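Local structure of cellulosomal scaffoldin adaptor protein B (Acetivibrio cellulolyticus, 4UYP) at residues 11-16 / 55-60. The protein carries a dockerin domain, the part described here, that binds two calcium ions and docks onto a cohesin of the anchoring scaffoldin ScaC. The protein carries 2 engineered substitutions. Residues are numbered along the deposited sequence; the frame is centred on the assembly and turned at random. Where two conformers were deposited one is given.
Engineered in segment 11-16: Ser15 (natural residue Ile), Ile16 (natural residue Asn). With CA (calcium ion), chain L.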
loop_
_atom_site.group_PDB
_atom_site.type_symbol
_atom_site.label_atom_id
_atom_site.label_comp_id
_atom_site.label_asym_id
_atom_site.label_seq_id
_atom_site.Cartn_x
_atom_site.Cartn_y
_atom_site.Cartn_z
ATOM N N GLY B 11 -17.028 -17.319 -21.907
ATOM C CA GLY B 11 -18.028 -18.392 -21.881
ATOM C C GLY B 11 -17.565 -19.715 -21.272
ATOM O O GLY B 11 -18.352 -20.693 -21.243
ATOM N N SER B 12 -16.275 -19.801 -20.818
ATOM C CA SER B 12 -15.729 -21.009 -20.355
ATOM C C SER B 12 -14.790 -20.711 -19.176
ATOM O O SER B 12 -14.087 -19.716 -19.300
ATOM C CB SER B 12 -14.874 -21.512 -21.488
ATOM O OG SER B 12 -14.380 -22.779 -21.270
ATOM N N VAL B 13 -14.753 -21.562 -18.151
ATOM C CA VAL B 13 -13.776 -21.395 -17.070
ATOM C C VAL B 13 -12.571 -22.241 -17.430
ATOM O O VAL B 13 -12.616 -23.456 -17.598
ATOM C CB VAL B 13 -14.382 -21.866 -15.751
ATOM C CG1 VAL B 13 -13.396 -21.537 -14.626
ATOM C CG2 VAL B 13 -15.688 -21.084 -15.499
ATOM N N ARG B 14 -11.415 -21.553 -17.547
ATOM C CA ARG B 14 -10.204 -22.135 -18.138
ATOM C C ARG B 14 -9.016 -21.725 -17.300
ATOM O O ARG B 14 -9.076 -20.811 -16.516
ATOM C CB ARG B 14 -9.959 -21.602 -19.547
ATOM C CG ARG B 14 -11.162 -21.744 -20.456
ATOM C CD ARG B 14 -11.349 -23.240 -20.614
ATOM N NE ARG B 14 -10.543 -23.872 -21.621
ATOM C CZ ARG B 14 -10.611 -23.671 -22.978
ATOM N NH1 ARG B 14 -11.531 -22.835 -23.494
ATOM N NH2 ARG B 14 -9.753 -24.307 -23.845
ATOM N N SER B 15 -7.908 -22.387 -17.571
ATOM C CA SER B 15 -6.656 -22.086 -16.800
ATOM C C SER B 15 -6.318 -20.617 -16.775
ATOM O O SER B 15 -5.842 -20.016 -15.756
ATOM C CB SER B 15 -5.487 -22.870 -17.329
ATOM O OG SER B 15 -5.686 -24.255 -17.069
ATOM N N ILE B 16 -6.474 -19.981 -17.957
ATOM C CA ILE B 16 -6.070 -18.574 -18.070
ATOM C C ILE B 16 -6.871 -17.664 -17.161
ATOM O O ILE B 16 -6.405 -16.632 -16.715
ATOM C CB ILE B 16 -6.086 -18.108 -19.539
ATOM C CG1 ILE B 16 -5.243 -16.819 -19.772
ATOM C CG2 ILE B 16 -7.524 -17.897 -20.026
ATOM C CD1 ILE B 16 -3.708 -17.048 -19.586
ATOM N N VAL B 55 -6.676 -19.492 -6.875
ATOM C CA VAL B 55 -6.390 -20.898 -6.724
ATOM C C VAL B 55 -7.678 -21.730 -6.778
ATOM O O VAL B 55 -7.623 -22.842 -7.323
ATOM C CB VAL B 55 -5.505 -21.188 -5.522
ATOM C CG1 VAL B 55 -6.268 -21.237 -4.179
ATOM C CG2 VAL B 55 -4.586 -22.355 -5.809
ATOM N N LEU B 56 -8.793 -21.135 -6.326
ATOM C CA LEU B 56 -10.087 -21.826 -6.505
ATOM C C LEU B 56 -10.415 -21.998 -7.945
ATOM O O LEU B 56 -10.895 -23.099 -8.346
ATOM C CB LEU B 56 -11.181 -21.094 -5.728
ATOM C CG LEU B 56 -11.150 -21.239 -4.188
ATOM C CD1 LEU B 56 -12.071 -20.226 -3.518
ATOM C CD2 LEU B 56 -11.561 -22.686 -3.722
ATOM N N VAL B 57 -10.289 -20.968 -8.755
ATOM C CA VAL B 57 -10.533 -21.172 -10.168
ATOM C C VAL B 57 -9.608 -22.218 -10.765
ATOM O O VAL B 57 -10.053 -23.109 -11.526
ATOM C CB VAL B 57 -10.458 -19.808 -10.939
ATOM C CG1 VAL B 57 -10.591 -20.007 -12.455
ATOM C CG2 VAL B 57 -11.588 -18.921 -10.440
ATOM N N ARG B 58 -8.292 -22.163 -10.482
ATOM C CA ARG B 58 -7.411 -23.189 -11.000
ATOM C C ARG B 58 -7.856 -24.579 -10.576
ATOM O O ARG B 58 -7.886 -25.499 -11.415
ATOM C CB ARG B 58 -6.024 -22.923 -10.441
ATOM C CG ARG B 58 -5.076 -23.961 -11.023
ATOM C CD ARG B 58 -3.825 -23.969 -10.212
ATOM N NE ARG B 58 -4.072 -24.557 -8.872
ATOM C CZ ARG B 58 -3.154 -24.695 -7.942
ATOM N NH1 ARG B 58 -1.897 -24.225 -8.112
ATOM N NH2 ARG B 58 -3.470 -25.266 -6.753
ATOM N N ASP B 59 -8.219 -24.695 -9.299
ATOM C CA ASP B 59 -8.613 -26.039 -8.760
ATOM C C ASP B 59 -9.909 -26.475 -9.385
ATOM O O ASP B 59 -10.044 -27.715 -9.575
ATOM C CB ASP B 59 -8.670 -25.986 -7.244
ATOM C CG ASP B 59 -7.287 -25.797 -6.603
ATOM O OD1 ASP B 59 -6.249 -25.875 -7.325
ATOM O OD2 ASP B 59 -7.256 -25.619 -5.385
ATOM N N TYR B 60 -10.818 -25.606 -9.704
ATOM C CA TYR B 60 -12.012 -26.051 -10.463
ATOM C C TYR B 60 -11.592 -26.569 -11.850
ATOM O O TYR B 60 -12.063 -27.630 -12.326
ATOM C CB TYR B 60 -12.980 -24.856 -10.620
ATOM C CG TYR B 60 -14.159 -25.090 -11.500
ATOM C CD1 TYR B 60 -15.317 -25.624 -10.935
ATOM C CD2 TYR B 60 -14.142 -24.793 -12.843
ATOM C CE1 TYR B 60 -16.429 -25.905 -11.717
ATOM C CE2 TYR B 60 -15.305 -24.999 -13.609
ATOM C CZ TYR B 60 -16.427 -25.556 -13.021
ATOM O OH TYR B 60 -17.516 -25.768 -13.926
HETATM CA CA CA L . -12.813 -17.750 -19.511
HETATM O O HOH W 1 -10.730 -18.240 -20.614
#
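Val13 presses its CG1 methyl against Val57 and Tyr60 of helix 51-61, with CG1 3.9 Å from Val57 CG1 and 3.8 Å from Tyr60 CD2. Standing anti to the backbone N (chi1 -174°), that methyl reaches both Val57 CG1 and the CD2 side of the Tyr60 ring; Val13 CB adds a contact of 3.9 Å to Tyr60 CE2. The ring is met obliquely, the Val13 and Tyr60 side chains crossing at about a right angle. Val57 also leans on Ala18 and Ile21 of helix 15-26, and Phe68 meets the Tyr60 ring. One residue before Val13, Ser12 O binds calcium at 2.4 Å, joined by Asp6, Asp8, Asn10, Asp17 and a water; the Val13 contact thus packs this calcium-binding loop of the dockerin against helix 51-61. Arg58 points its end away from the loop and grips Asp59 OD1 side-on, through NE at 3.0 Å and NH2 at 2.9 Å, while Arg58 NH1 and Asp59 OD2 bond to the ScaC chain. No hydrogen bond or salt bridge links the two segments: apolar contact alone joins them, while Ser12 O serves calcium and Arg58 and Asp59 bond to each other and to the cohesin.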